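Local structure of ureidoglycolate hydrolase (Arabidopsis thaliana, 4PXE) at residues L220-V225 against G390-P395; K235-G240 against L336-I341; I285-P290 against K299-I304; L365-K370 against V417-L422. The protein hydrolyses (S)-ureidoglycolate to glyoxylate, ammonia and carbon dioxide in purine breakdown, as a homodimeric manganese-dependent amidohydrolase of the peptidase M20 family. All coordinates share one frame; numbering follows the deposited sequence.

Contact 1: L220-V225 against G390-P395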
loop_
_atom_site.group_PDB
_atom_site.type_symbol
_atom_site.label_atom_id
_atom_site.label_comp_id
_atom_site.label_asym_id
_atom_site.label_seq_id
_atom_site.Cartn_x
_atom_site.Cartn_y
_atom_site.Cartn_z
ATOM N N LEU A 220 19.944 35.679 2.983
ATOM C CA LEU A 220 19.292 36.358 4.103
ATOM C C LEU A 220 19.154 35.444 5.310
ATOM O O LEU A 220 19.081 34.222 5.166
ATOM C CB LEU A 220 17.904 36.865 3.694
ATOM C CG LEU A 220 17.868 37.830 2.513
ATOM C CD1 LEU A 220 16.426 38.061 2.063
ATOM C CD2 LEU A 220 18.530 39.151 2.905
ATOM N N ASP A 221 19.099 36.038 6.500
ATOM C CA ASP A 221 19.074 35.265 7.741
ATOM C C ASP A 221 17.692 34.853 8.217
ATOM O O ASP A 221 17.533 33.786 8.818
ATOM C CB ASP A 221 19.724 36.072 8.875
ATOM C CG ASP A 221 21.166 36.437 8.587
ATOM O OD1 ASP A 221 21.928 35.555 8.149
ATOM O OD2 ASP A 221 21.527 37.614 8.798
ATOM N N ILE A 222 16.707 35.719 7.997
ATOM C CA ILE A 222 15.409 35.588 8.649
ATOM C C ILE A 222 14.274 35.939 7.705
ATOM O O ILE A 222 14.331 36.941 7.000
ATOM C CB ILE A 222 15.317 36.549 9.872
ATOM C CG1 ILE A 222 16.333 36.167 10.951
ATOM C CG2 ILE A 222 13.906 36.580 10.450
ATOM C CD1 ILE A 222 16.050 34.839 11.642
ATOM N N GLY A 223 13.245 35.102 7.675
ATOM C CA GLY A 223 12.012 35.452 6.990
ATOM C C GLY A 223 10.944 35.871 7.982
ATOM O O GLY A 223 10.672 35.167 8.958
ATOM N N VAL A 224 10.362 37.041 7.762
ATOM C CA VAL A 224 9.252 37.477 8.588
ATOM C C VAL A 224 7.976 37.135 7.838
ATOM O O VAL A 224 7.693 37.698 6.780
ATOM C CB VAL A 224 9.345 38.979 8.895
ATOM C CG1 VAL A 224 8.142 39.434 9.699
ATOM C CG2 VAL A 224 10.652 39.285 9.630
ATOM N N VAL A 225 7.235 36.161 8.357
ATOM C CA VAL A 225 6.123 35.589 7.600
ATOM C C VAL A 225 4.875 36.462 7.709
ATOM O O VAL A 225 4.441 36.797 8.809
ATOM C CB VAL A 225 5.813 34.165 8.088
ATOM C CG1 VAL A 225 4.565 33.601 7.395
ATOM C CG2 VAL A 225 7.018 33.270 7.857
ATOM N N GLY A 390 2.429 35.357 14.406
ATOM C CA GLY A 390 3.493 35.592 13.450
ATOM C C GLY A 390 4.386 34.375 13.379
ATOM O O GLY A 390 4.338 33.518 14.270
ATOM N N MET A 391 5.204 34.307 12.336
ATOM C CA MET A 391 6.188 33.232 12.207
ATOM C C MET A 391 7.547 33.796 11.839
ATOM O O MET A 391 7.649 34.743 11.060
ATOM C CB MET A 391 5.784 32.206 11.139
ATOM C CG MET A 391 4.454 31.514 11.372
ATOM S SD MET A 391 4.243 30.131 10.216
ATOM C CE MET A 391 5.513 29.027 10.845
ATOM N N ILE A 392 8.588 33.175 12.384
ATOM C CA ILE A 392 9.966 33.454 12.010
ATOM C C ILE A 392 10.466 32.262 11.188
ATOM O O ILE A 392 10.497 31.141 11.697
ATOM C CB ILE A 392 10.835 33.542 13.268
ATOM C CG1 ILE A 392 10.339 34.654 14.206
ATOM C CG2 ILE A 392 12.301 33.797 12.912
ATOM C CD1 ILE A 392 10.878 34.520 15.596
ATOM N N PHE A 393 10.845 32.501 9.935
ATOM C CA PHE A 393 11.502 31.485 9.102
ATOM C C PHE A 393 13.024 31.602 9.195
ATOM O O PHE A 393 13.577 32.713 9.226
ATOM C CB PHE A 393 11.128 31.660 7.628
ATOM C CG PHE A 393 9.835 30.999 7.208
ATOM C CD1 PHE A 393 9.140 30.106 8.032
ATOM C CD2 PHE A 393 9.339 31.269 5.944
ATOM C CE1 PHE A 393 7.952 29.505 7.564
ATOM C CE2 PHE A 393 8.174 30.672 5.486
ATOM C CZ PHE A 393 7.488 29.798 6.301
ATOM N N ILE A 394 13.688 30.452 9.218
ATOM C CA ILE A 394 15.135 30.393 9.032
ATOM C C ILE A 394 15.440 29.648 7.726
ATOM O O ILE A 394 14.609 28.896 7.212
ATOM C CB ILE A 394 15.850 29.711 10.215
ATOM C CG1 ILE A 394 15.360 28.269 10.387
ATOM C CG2 ILE A 394 15.676 30.519 11.495
ATOM C CD1 ILE A 394 16.126 27.522 11.482
ATOM N N PRO A 395 16.633 29.865 7.157
ATOM C CA PRO A 395 16.958 29.189 5.898
ATOM C C PRO A 395 17.052 27.684 6.051
ATOM O O PRO A 395 17.279 27.175 7.151
ATOM C CB PRO A 395 18.345 29.741 5.551
ATOM C CG PRO A 395 18.454 31.026 6.329
ATOM C CD PRO A 395 17.703 30.784 7.594
HETATM O O HOH W 1 5.308 37.057 11.331
#
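The carbonyl oxygen G223 O is gripped by one hydrogen bond and one weaker CA-H...O contact from the facing strand. F393 N reaches it at 2.8 Å, in the carbonyl plane and on a lone pair, through a nearly straight N-H (169°). I392 CA makes the CA-H...O contact to the same oxygen at 3.6 Å. In return, G223 N donates to F393 O at 2.9 Å. The two residues form an antiparallel hydrogen-bonded pair. Further along, V225 N donates to M391 O. A water then joins the strands by donating to V225 O and accepting from M391 N.

V225 carries much of the apolar contact. Its CG1 is anti to the backbone N (chi1 175°), which puts CG2 over the centre of the F393 ring. V225 CG2 lies 3.5 Å from the ring centroid and 6° off the normal, a CH-pi contact. V225 CB also lies alongside M391 CB at 3.6 Å. On the other face, I222 CG2 meets I392 CG2 at 4.0 Å. With an alanine at F393, V225 CG2 would probably lose its aromatic cover and face a gap.

M391 leads its tip away, toward the substrate-binding residues H208 and H378 beside the manganese site. The strands are therefore held by main-chain bonds, a bridging water and apolar contacts, with no charged pair between them.

Contact 2: K235-G240 against L336-I341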
loop_
_atom_site.group_PDB
_atom_site.type_symbol
_atom_site.label_atom_id
_atom_site.label_comp_id
_atom_site.label_asym_id
_atom_site.label_seq_id
_atom_site.Cartn_x
_atom_site.Cartn_y
_atom_site.Cartn_z
ATOM N N LYS A 235 -10.219 13.076 0.031
ATOM C CA LYS A 235 -10.131 11.619 -0.043
ATOM C C LYS A 235 -11.106 11.141 -1.107
ATOM O O LYS A 235 -12.277 11.521 -1.094
ATOM C CB LYS A 235 -10.535 10.985 1.283
ATOM C CG LYS A 235 -9.440 10.889 2.314
ATOM C CD LYS A 235 -9.689 9.701 3.242
ATOM C CE LYS A 235 -10.988 9.861 4.027
ATOM N NZ LYS A 235 -11.239 8.683 4.915
ATOM N N VAL A 236 -10.632 10.288 -2.013
ATOM C CA VAL A 236 -11.450 9.801 -3.111
ATOM C C VAL A 236 -11.316 8.294 -3.224
ATOM O O VAL A 236 -10.212 7.747 -3.131
ATOM C CB VAL A 236 -11.033 10.453 -4.444
ATOM C CG1 VAL A 236 -11.929 9.995 -5.582
ATOM C CG2 VAL A 236 -11.068 11.980 -4.322
ATOM N N GLU A 237 -12.444 7.617 -3.404
ATOM C CA GLU A 237 -12.420 6.188 -3.685
ATOM C C GLU A 237 -13.273 5.838 -4.891
ATOM O O GLU A 237 -14.360 6.391 -5.086
ATOM C CB GLU A 237 -12.856 5.368 -2.466
ATOM C CG GLU A 237 -11.941 5.561 -1.266
ATOM C CD GLU A 237 -12.140 4.522 -0.180
ATOM O OE1 GLU A 237 -13.203 3.857 -0.161
ATOM O OE2 GLU A 237 -11.224 4.373 0.659
ATOM N N PHE A 238 -12.756 4.923 -5.704
ATOM C CA PHE A 238 -13.496 4.351 -6.822
ATOM C C PHE A 238 -13.712 2.864 -6.555
ATOM O O PHE A 238 -12.837 2.208 -5.989
ATOM C CB PHE A 238 -12.710 4.484 -8.123
ATOM C CG PHE A 238 -12.515 5.900 -8.595
ATOM C CD1 PHE A 238 -13.546 6.590 -9.222
ATOM C CD2 PHE A 238 -11.278 6.515 -8.463
ATOM C CE1 PHE A 238 -13.348 7.874 -9.690
ATOM C CE2 PHE A 238 -11.077 7.803 -8.935
ATOM C CZ PHE A 238 -12.110 8.479 -9.545
ATOM N N GLU A 239 -14.871 2.338 -6.956
ATOM C CA GLU A 239 -15.136 0.900 -6.836
ATOM C C GLU A 239 -15.539 0.281 -8.167
ATOM O O GLU A 239 -16.355 0.847 -8.901
ATOM C CB GLU A 239 -16.232 0.633 -5.791
ATOM C CG GLU A 239 -15.780 0.828 -4.348
ATOM C CD GLU A 239 -16.911 0.699 -3.339
ATOM O OE1 GLU A 239 -18.085 0.689 -3.759
ATOM O OE2 GLU A 239 -16.622 0.623 -2.125
ATOM N N GLY A 240 -14.959 -0.880 -8.474
ATOM C CA GLY A 240 -15.311 -1.649 -9.656
ATOM C C GLY A 240 -15.517 -3.107 -9.287
ATOM O O GLY A 240 -15.536 -3.457 -8.112
ATOM N N LEU A 336 -18.090 6.173 -8.053
ATOM C CA LEU A 336 -17.375 7.120 -7.215
ATOM C C LEU A 336 -17.949 6.925 -5.823
ATOM O O LEU A 336 -18.962 7.539 -5.460
ATOM C CB LEU A 336 -17.588 8.551 -7.710
ATOM C CG LEU A 336 -16.899 9.665 -6.919
ATOM C CD1 LEU A 336 -15.392 9.432 -6.768
ATOM C CD2 LEU A 336 -17.174 11.006 -7.589
ATOM N N SER A 337 -17.321 6.037 -5.055
ATOM C CA SER A 337 -17.877 5.598 -3.783
ATOM C C SER A 337 -17.569 6.545 -2.626
ATOM O O SER A 337 -18.252 6.535 -1.601
ATOM C CB SER A 337 -17.417 4.173 -3.465
ATOM O OG SER A 337 -16.006 4.087 -3.433
ATOM N N GLU A 338 -16.536 7.365 -2.789
ATOM C CA GLU A 338 -16.244 8.398 -1.808
ATOM C C GLU A 338 -15.619 9.595 -2.488
ATOM O O GLU A 338 -14.696 9.456 -3.280
ATOM C CB GLU A 338 -15.300 7.872 -0.726
ATOM C CG GLU A 338 -14.874 8.938 0.277
ATOM C CD GLU A 338 -14.098 8.364 1.437
ATOM O OE1 GLU A 338 -13.164 7.572 1.190
ATOM O OE2 GLU A 338 -14.426 8.700 2.595
ATOM N N PHE A 339 -16.151 10.775 -2.185
ATOM C CA PHE A 339 -15.483 12.026 -2.505
ATOM C C PHE A 339 -15.663 12.931 -1.297
ATOM O O PHE A 339 -16.729 13.523 -1.102
ATOM C CB PHE A 339 -16.027 12.675 -3.784
ATOM C CG PHE A 339 -15.162 13.797 -4.291
ATOM C CD1 PHE A 339 -14.239 13.578 -5.293
ATOM C CD2 PHE A 339 -15.227 15.059 -3.709
ATOM C CE1 PHE A 339 -13.420 14.603 -5.747
ATOM C CE2 PHE A 339 -14.412 16.086 -4.158
ATOM C CZ PHE A 339 -13.509 15.857 -5.172
ATOM N N LYS A 340 -14.622 13.016 -0.473
ATOM C CA LYS A 340 -14.713 13.721 0.796
ATOM C C LYS A 340 -13.705 14.851 0.820
ATOM O O LYS A 340 -12.503 14.623 0.682
ATOM C CB LYS A 340 -14.433 12.759 1.958
ATOM C CG LYS A 340 -14.521 13.377 3.360
ATOM C CD LYS A 340 -14.067 12.373 4.425
ATOM C CE LYS A 340 -14.364 12.854 5.838
ATOM N NZ LYS A 340 -15.824 12.823 6.137
ATOM N N ILE A 341 -14.189 16.074 0.985
ATOM C CA ILE A 341 -13.299 17.194 1.250
ATOM C C ILE A 341 -13.009 17.161 2.745
ATOM O O ILE A 341 -13.852 17.525 3.573
ATOM C CB ILE A 341 -13.935 18.531 0.827
ATOM C CG1 ILE A 341 -14.264 18.512 -0.671
ATOM C CG2 ILE A 341 -13.000 19.693 1.177
ATOM C CD1 ILE A 341 -14.997 19.746 -1.176
HETATM O O HOH W 2 -15.582 3.650 -0.785
#
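E237 meets S337 at its base and E338 further out. Its CB lies 3.5 Å from S337 OG. Its CG stands beside the backbone N (chi1 -61°) and comes to 3.4 Å from E338 OE1. Beyond CG the chain is extended, and E237 CD is 3.5 Å from E338 OE1, with the two carboxylate planes 76° apart. At the tip, E237 OE2 is 3.8 Å from E338 OE1. These like charges would probably repel, but each glutamate has other company. E237 OE2 accepts a hydrogen bond from H301 on the neighbouring strand. E237 OE1 takes a water that also bonds to S337 OG. E338 OE2 has a long salt bridge of 3.9 Å to K235 NZ.

The other face is apolar. V236 CG1 touches L336 CD1 at 3.7 Å, and V236 CG2 lies against the F339 ring at an oblique angle. F238 CE1 also reaches L336 CD1. Helices 256-272 and 311-332 cover this side.

The backbones run antiparallel, with K235 and K340 exchanging two bonds. At E237 the pattern changes. E237 O accepts from S337 N at 3.0 Å and, weakly, from E338 N at 3.3 Å, while E237 N donates to E338 O. S337 and E338 thus both face E237. This is a classic beta bulge, set in a helix-covered sheet within the region involved in dimerization.

Contact 3: I285-P290 against K299-I304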
loop_
_atom_site.group_PDB
_atom_site.type_symbol
_atom_site.label_atom_id
_atom_site.label_comp_id
_atom_site.label_asym_id
_atom_site.label_seq_id
_atom_site.Cartn_x
_atom_site.Cartn_y
_atom_site.Cartn_z
ATOM N N ILE A 285 -0.886 9.769 -1.881
ATOM C CA ILE A 285 -1.357 8.433 -1.538
ATOM C C ILE A 285 -2.257 7.903 -2.651
ATOM O O ILE A 285 -3.190 8.585 -3.086
ATOM C CB ILE A 285 -2.115 8.435 -0.194
ATOM C CG1 ILE A 285 -1.134 8.643 0.962
ATOM C CG2 ILE A 285 -2.925 7.139 -0.016
ATOM C CD1 ILE A 285 -1.804 8.875 2.307
ATOM N N LEU A 286 -1.947 6.700 -3.126
ATOM C CA LEU A 286 -2.768 6.026 -4.128
ATOM C C LEU A 286 -2.637 4.548 -3.807
ATOM O O LEU A 286 -1.565 3.967 -4.010
ATOM C CB LEU A 286 -2.276 6.339 -5.550
ATOM C CG LEU A 286 -3.234 6.051 -6.718
ATOM C CD1 LEU A 286 -2.699 6.598 -8.041
ATOM C CD2 LEU A 286 -3.519 4.554 -6.864
ATOM N N GLU A 287 -3.717 3.954 -3.301
ATOM C CA GLU A 287 -3.687 2.560 -2.871
ATOM C C GLU A 287 -4.685 1.735 -3.650
ATOM O O GLU A 287 -5.819 2.170 -3.882
ATOM C CB GLU A 287 -3.981 2.458 -1.377
ATOM C CG GLU A 287 -2.958 3.194 -0.516
ATOM C CD GLU A 287 -3.310 3.195 0.957
ATOM O OE1 GLU A 287 -4.501 3.019 1.287
ATOM O OE2 GLU A 287 -2.387 3.383 1.782
ATOM N N LEU A 288 -4.249 0.548 -4.057
ATOM C CA LEU A 288 -5.112 -0.390 -4.774
ATOM C C LEU A 288 -5.504 -1.571 -3.896
ATOM O O LEU A 288 -4.708 -2.073 -3.102
ATOM C CB LEU A 288 -4.422 -0.903 -6.032
ATOM C CG LEU A 288 -3.869 0.124 -7.024
ATOM C CD1 LEU A 288 -3.186 -0.559 -8.207
ATOM C CD2 LEU A 288 -4.989 1.075 -7.481
ATOM N N HIS A 289 -6.747 -2.014 -4.060
ATOM C CA HIS A 289 -7.243 -3.217 -3.408
ATOM C C HIS A 289 -7.789 -4.139 -4.487
ATOM O O HIS A 289 -8.506 -3.690 -5.380
ATOM C CB HIS A 289 -8.364 -2.861 -2.427
ATOM C CG HIS A 289 -9.111 -4.050 -1.904
ATOM N ND1 HIS A 289 -8.700 -4.764 -0.798
ATOM C CD2 HIS A 289 -10.242 -4.657 -2.344
ATOM C CE1 HIS A 289 -9.546 -5.755 -0.575
ATOM N NE2 HIS A 289 -10.486 -5.716 -1.504
ATOM N N PRO A 290 -7.476 -5.445 -4.402
ATOM C CA PRO A 290 -6.760 -6.113 -3.302
ATOM C C PRO A 290 -5.234 -5.978 -3.315
ATOM O O PRO A 290 -4.588 -6.389 -2.344
ATOM C CB PRO A 290 -7.156 -7.588 -3.481
ATOM C CG PRO A 290 -7.438 -7.713 -4.901
ATOM C CD PRO A 290 -8.043 -6.412 -5.358
ATOM N N LYS A 299 -11.032 -1.687 -5.850
ATOM C CA LYS A 299 -11.131 -0.440 -5.108
ATOM C C LYS A 299 -9.829 0.322 -5.246
ATOM O O LYS A 299 -8.751 -0.264 -5.215
ATOM C CB LYS A 299 -11.419 -0.695 -3.633
ATOM C CG LYS A 299 -12.784 -1.269 -3.329
ATOM C CD LYS A 299 -13.165 -1.016 -1.879
ATOM C CE LYS A 299 -12.066 -1.458 -0.922
ATOM N NZ LYS A 299 -12.451 -1.214 0.501
ATOM N N SER A 300 -9.928 1.633 -5.421
ATOM C CA SER A 300 -8.751 2.480 -5.345
ATOM C C SER A 300 -9.044 3.633 -4.402
ATOM O O SER A 300 -10.188 4.053 -4.255
ATOM C CB SER A 300 -8.343 2.987 -6.724
ATOM O OG SER A 300 -9.369 3.772 -7.314
ATOM N N HIS A 301 -7.993 4.130 -3.762
ATOM C CA HIS A 301 -8.101 5.119 -2.703
ATOM C C HIS A 301 -7.018 6.152 -2.954
ATOM O O HIS A 301 -5.831 5.807 -2.978
ATOM C CB HIS A 301 -7.877 4.419 -1.350
ATOM C CG HIS A 301 -7.777 5.349 -0.178
ATOM N ND1 HIS A 301 -8.854 5.656 0.628
ATOM C CD2 HIS A 301 -6.717 6.014 0.340
ATOM C CE1 HIS A 301 -8.463 6.488 1.580
ATOM N NE2 HIS A 301 -7.172 6.719 1.429
ATOM N N LEU A 302 -7.426 7.403 -3.165
ATOM C CA LEU A 302 -6.485 8.508 -3.368
ATOM C C LEU A 302 -6.637 9.521 -2.263
ATOM O O LEU A 302 -7.748 9.786 -1.802
ATOM C CB LEU A 302 -6.763 9.263 -4.666
ATOM C CG LEU A 302 -6.782 8.523 -5.987
ATOM C CD1 LEU A 302 -8.189 7.998 -6.221
ATOM C CD2 LEU A 302 -6.327 9.435 -7.123
ATOM N N GLU A 303 -5.522 10.116 -1.854
ATOM C CA GLU A 303 -5.577 11.273 -0.974
ATOM C C GLU A 303 -4.822 12.396 -1.659
ATOM O O GLU A 303 -3.668 12.231 -2.079
ATOM C CB GLU A 303 -5.022 10.946 0.415
ATOM C CG GLU A 303 -5.729 9.750 1.012
ATOM C CD GLU A 303 -5.412 9.509 2.471
ATOM O OE1 GLU A 303 -4.963 10.446 3.167
ATOM O OE2 GLU A 303 -5.625 8.369 2.926
ATOM N N ILE A 304 -5.505 13.530 -1.786
ATOM C CA ILE A 304 -5.082 14.629 -2.634
ATOM C C ILE A 304 -4.891 15.878 -1.792
ATOM O O ILE A 304 -5.752 16.217 -0.984
ATOM C CB ILE A 304 -6.157 14.914 -3.700
ATOM C CG1 ILE A 304 -6.420 13.651 -4.537
ATOM C CG2 ILE A 304 -5.742 16.074 -4.595
ATOM C CD1 ILE A 304 -7.640 13.750 -5.470
#
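I285 CD1 lies against the carboxylate of E303, 3.6 Å from E303 OE1. The two side chains run side by side and point the same way. In E303, CG stands beside the backbone N (chi1 -55°) and the chain is extended beyond it. This brings OE2 to the rim of the H301 imidazole, where H301 NE2 donates to E303 OE2 at 2.7 Å. The bond is almost straight (177°), lies in the ring plane, and uses the anti lone pair of the oxygen. I285 CG2 meets the same ring at its edge, 4.0 Å from H301 CD2. With ND1 already held by E237, the ring cannot turn freely. An alanine in place of E303 would probably leave H301 NE2 without its acceptor and open a gap beside I285 CD1.

E287 OE1 comes to 3.8 Å from H301 CD2. At the far end, H289 swings its ring anti to the backbone N (chi1 169°), and K299 CE approaches it obliquely. H289 also stacks edge-to-face on Y98 of the second subunit. On the opposite face, L286 and L302 meet loosely, and L288 CD2 touches S300 CB at 3.9 Å.

Main-chain bonds pair the strands, among them E287 N to H301 O at 2.8 Å. I285 N is buried without a partner. This is an antiparallel beta hairpin in the region involved in dimerization.

Contact 4: L365-K370 against V417-L422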
loop_
_atom_site.group_PDB
_atom_site.type_symbol
_atom_site.label_atom_id
_atom_site.label_comp_id
_atom_site.label_asym_id
_atom_site.label_seq_id
_atom_site.Cartn_x
_atom_site.Cartn_y
_atom_site.Cartn_z
ATOM N N LEU A 365 19.474 42.682 16.078
ATOM C CA LEU A 365 20.457 41.598 16.157
ATOM C C LEU A 365 21.396 41.598 14.962
ATOM O O LEU A 365 22.199 40.666 14.795
ATOM C CB LEU A 365 19.742 40.243 16.255
ATOM C CG LEU A 365 19.053 40.011 17.599
ATOM C CD1 LEU A 365 18.008 38.901 17.486
ATOM C CD2 LEU A 365 20.095 39.670 18.659
ATOM N N ASN A 366 21.277 42.619 14.118
ATOM C CA ASN A 366 22.104 42.751 12.917
ATOM C C ASN A 366 21.913 41.578 11.958
ATOM O O ASN A 366 22.854 41.132 11.302
ATOM C CB ASN A 366 23.589 42.912 13.283
ATOM C CG ASN A 366 23.845 44.134 14.138
ATOM O OD1 ASN A 366 24.374 44.037 15.245
ATOM N ND2 ASN A 366 23.465 45.293 13.628
ATOM N N LEU A 367 20.681 41.089 11.887
ATOM C CA LEU A 367 20.330 39.981 11.002
ATOM C C LEU A 367 19.527 40.499 9.823
ATOM O O LEU A 367 18.618 41.306 9.992
ATOM C CB LEU A 367 19.521 38.928 11.758
ATOM C CG LEU A 367 20.257 38.229 12.904
ATOM C CD1 LEU A 367 19.313 37.371 13.713
ATOM C CD2 LEU A 367 21.412 37.382 12.369
ATOM N N SER A 368 19.869 40.041 8.625
ATOM C CA SER A 368 19.137 40.451 7.439
ATOM C C SER A 368 17.812 39.690 7.358
ATOM O O SER A 368 17.704 38.549 7.828
ATOM C CB SER A 368 19.968 40.195 6.190
ATOM O OG SER A 368 20.255 38.809 6.063
ATOM N N HIS A 369 16.803 40.316 6.763
ATOM C CA HIS A 369 15.477 39.707 6.736
ATOM C C HIS A 369 14.639 40.222 5.585
ATOM O O HIS A 369 14.938 41.268 5.009
ATOM C CB HIS A 369 14.754 39.946 8.059
ATOM C CG HIS A 369 14.798 41.370 8.518
ATOM N ND1 HIS A 369 13.771 42.258 8.289
ATOM C CD2 HIS A 369 15.762 42.064 9.169
ATOM C CE1 HIS A 369 14.091 43.436 8.797
ATOM N NE2 HIS A 369 15.294 43.344 9.338
ATOM N N LYS A 370 13.609 39.457 5.230
ATOM C CA LYS A 370 12.629 39.924 4.264
ATOM C C LYS A 370 11.254 39.428 4.664
ATOM O O LYS A 370 11.130 38.491 5.449
ATOM C CB LYS A 370 12.965 39.442 2.853
ATOM C CG LYS A 370 12.614 37.980 2.612
ATOM C CD LYS A 370 12.900 37.541 1.178
ATOM C CE LYS A 370 12.006 38.259 0.181
ATOM N NZ LYS A 370 12.247 37.807 -1.213
ATOM N N VAL A 417 16.572 31.361 16.908
ATOM C CA VAL A 417 16.358 31.346 18.353
ATOM C C VAL A 417 16.565 32.735 18.962
ATOM O O VAL A 417 15.789 33.160 19.826
ATOM C CB VAL A 417 17.261 30.297 19.051
ATOM C CG1 VAL A 417 17.243 30.477 20.570
ATOM C CG2 VAL A 417 16.821 28.876 18.674
ATOM N N LYS A 418 17.580 33.458 18.504
ATOM C CA LYS A 418 17.810 34.805 19.021
ATOM C C LYS A 418 16.661 35.737 18.677
ATOM O O LYS A 418 16.222 36.510 19.534
ATOM C CB LYS A 418 19.122 35.377 18.492
ATOM C CG LYS A 418 20.364 34.719 19.064
ATOM C CD LYS A 418 21.601 35.277 18.388
ATOM C CE LYS A 418 22.855 34.619 18.908
ATOM N NZ LYS A 418 24.032 34.970 18.071
ATOM N N VAL A 419 16.179 35.684 17.439
ATOM C CA VAL A 419 15.036 36.507 17.055
ATOM C C VAL A 419 13.801 36.127 17.870
ATOM O O VAL A 419 13.061 36.995 18.338
ATOM C CB VAL A 419 14.750 36.411 15.548
ATOM C CG1 VAL A 419 13.443 37.140 15.192
ATOM C CG2 VAL A 419 15.920 36.970 14.752
ATOM N N LEU A 420 13.595 34.831 18.072
ATOM C CA LEU A 420 12.485 34.374 18.901
ATOM C C LEU A 420 12.590 34.884 20.339
ATOM O O LEU A 420 11.615 35.405 20.885
ATOM C CB LEU A 420 12.396 32.853 18.880
ATOM C CG LEU A 420 11.254 32.262 19.705
ATOM C CD1 LEU A 420 9.900 32.772 19.221
ATOM C CD2 LEU A 420 11.298 30.732 19.650
ATOM N N SER A 421 13.773 34.748 20.939
ATOM C CA SER A 421 14.013 35.235 22.295
ATOM C C SER A 421 13.695 36.719 22.426
ATOM O O SER A 421 13.005 37.153 23.360
ATOM C CB SER A 421 15.474 35.018 22.679
ATOM O OG SER A 421 15.799 33.641 22.759
ATOM N N LEU A 422 14.219 37.504 21.495
ATOM C CA LEU A 422 14.098 38.953 21.589
ATOM C C LEU A 422 12.671 39.398 21.291
ATOM O O LEU A 422 12.168 40.334 21.912
ATOM C CB LEU A 422 15.104 39.620 20.643
ATOM C CG LEU A 422 15.258 41.136 20.753
ATOM C CD1 LEU A 422 15.486 41.581 22.209
ATOM C CD2 LEU A 422 16.404 41.572 19.869
#
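A Schellman motif ends helix 352-364, and the leucines on either side of its C-prime residue pack on the C-terminal helix 410-429. N366 has positive phi and is that C-prime residue. Its N bonds back to T363 O, and L367 N bonds to A362 O. The CB atoms of L365 and L367 both point toward helix 410-429. No hydrogen bond joins the two segments.

L365 is the residue most buried by the contact. Its CG stands beside the backbone N (chi1 -71°), and its CD1 branch reaches over the helix backbone. L365 CD1 lies 3.6 Å from K418 O and 3.8 Å from K418 CB. The same methyl meets V419 CG2 at 3.9 Å. L365 CG touches L422 CD2 at 3.8 Å, as the two leucines slide past each other in opposite directions. K418 offers only the base of its side chain, since its extended chain leads the amine away.

L367 brings one methyl. Its CD1 sits 3.6 Å from V419 CG2, with the two side chains crossing at a slant. V419 CG2 thus meets two leucine methyls that approach from the same side. V419 puts this branch beside its own N, with CG1 anti to that N (chi1 173°).

Within the helix, V417 O accepts from both S421 N and S421 OG, from opposite faces of its plane. Around the contact, L422 also packs on helix 352-364 and helix 9-12, while L420 and S421 face helix 105-120. Past L367 the chain enters strand 369-374, which lies beside strand 222-239.

The contacts fall into two groups on opposite sides of the chain's centre. Contacts 1 and 4 have centres 8 Å apart and touch: V224 N lies 2.8 Å from K370 O, and D221 OD2 lies 2.9 Å from S368 N. Contacts 2 and 3 have centres 9 Å apart and are joined because strands 222-239 and 295-308 are neighbours, with V236 O 2.8 Å from L302 N. Strand 222-239 links the groups, since contacts 1 and 2 both use it, 39 Å apart between centres. Contact 1 is nearest the active site: the M391 side chain is about 7 Å from a manganese ion, whereas the I285 side chain of contact 3 is about 14 Å from one.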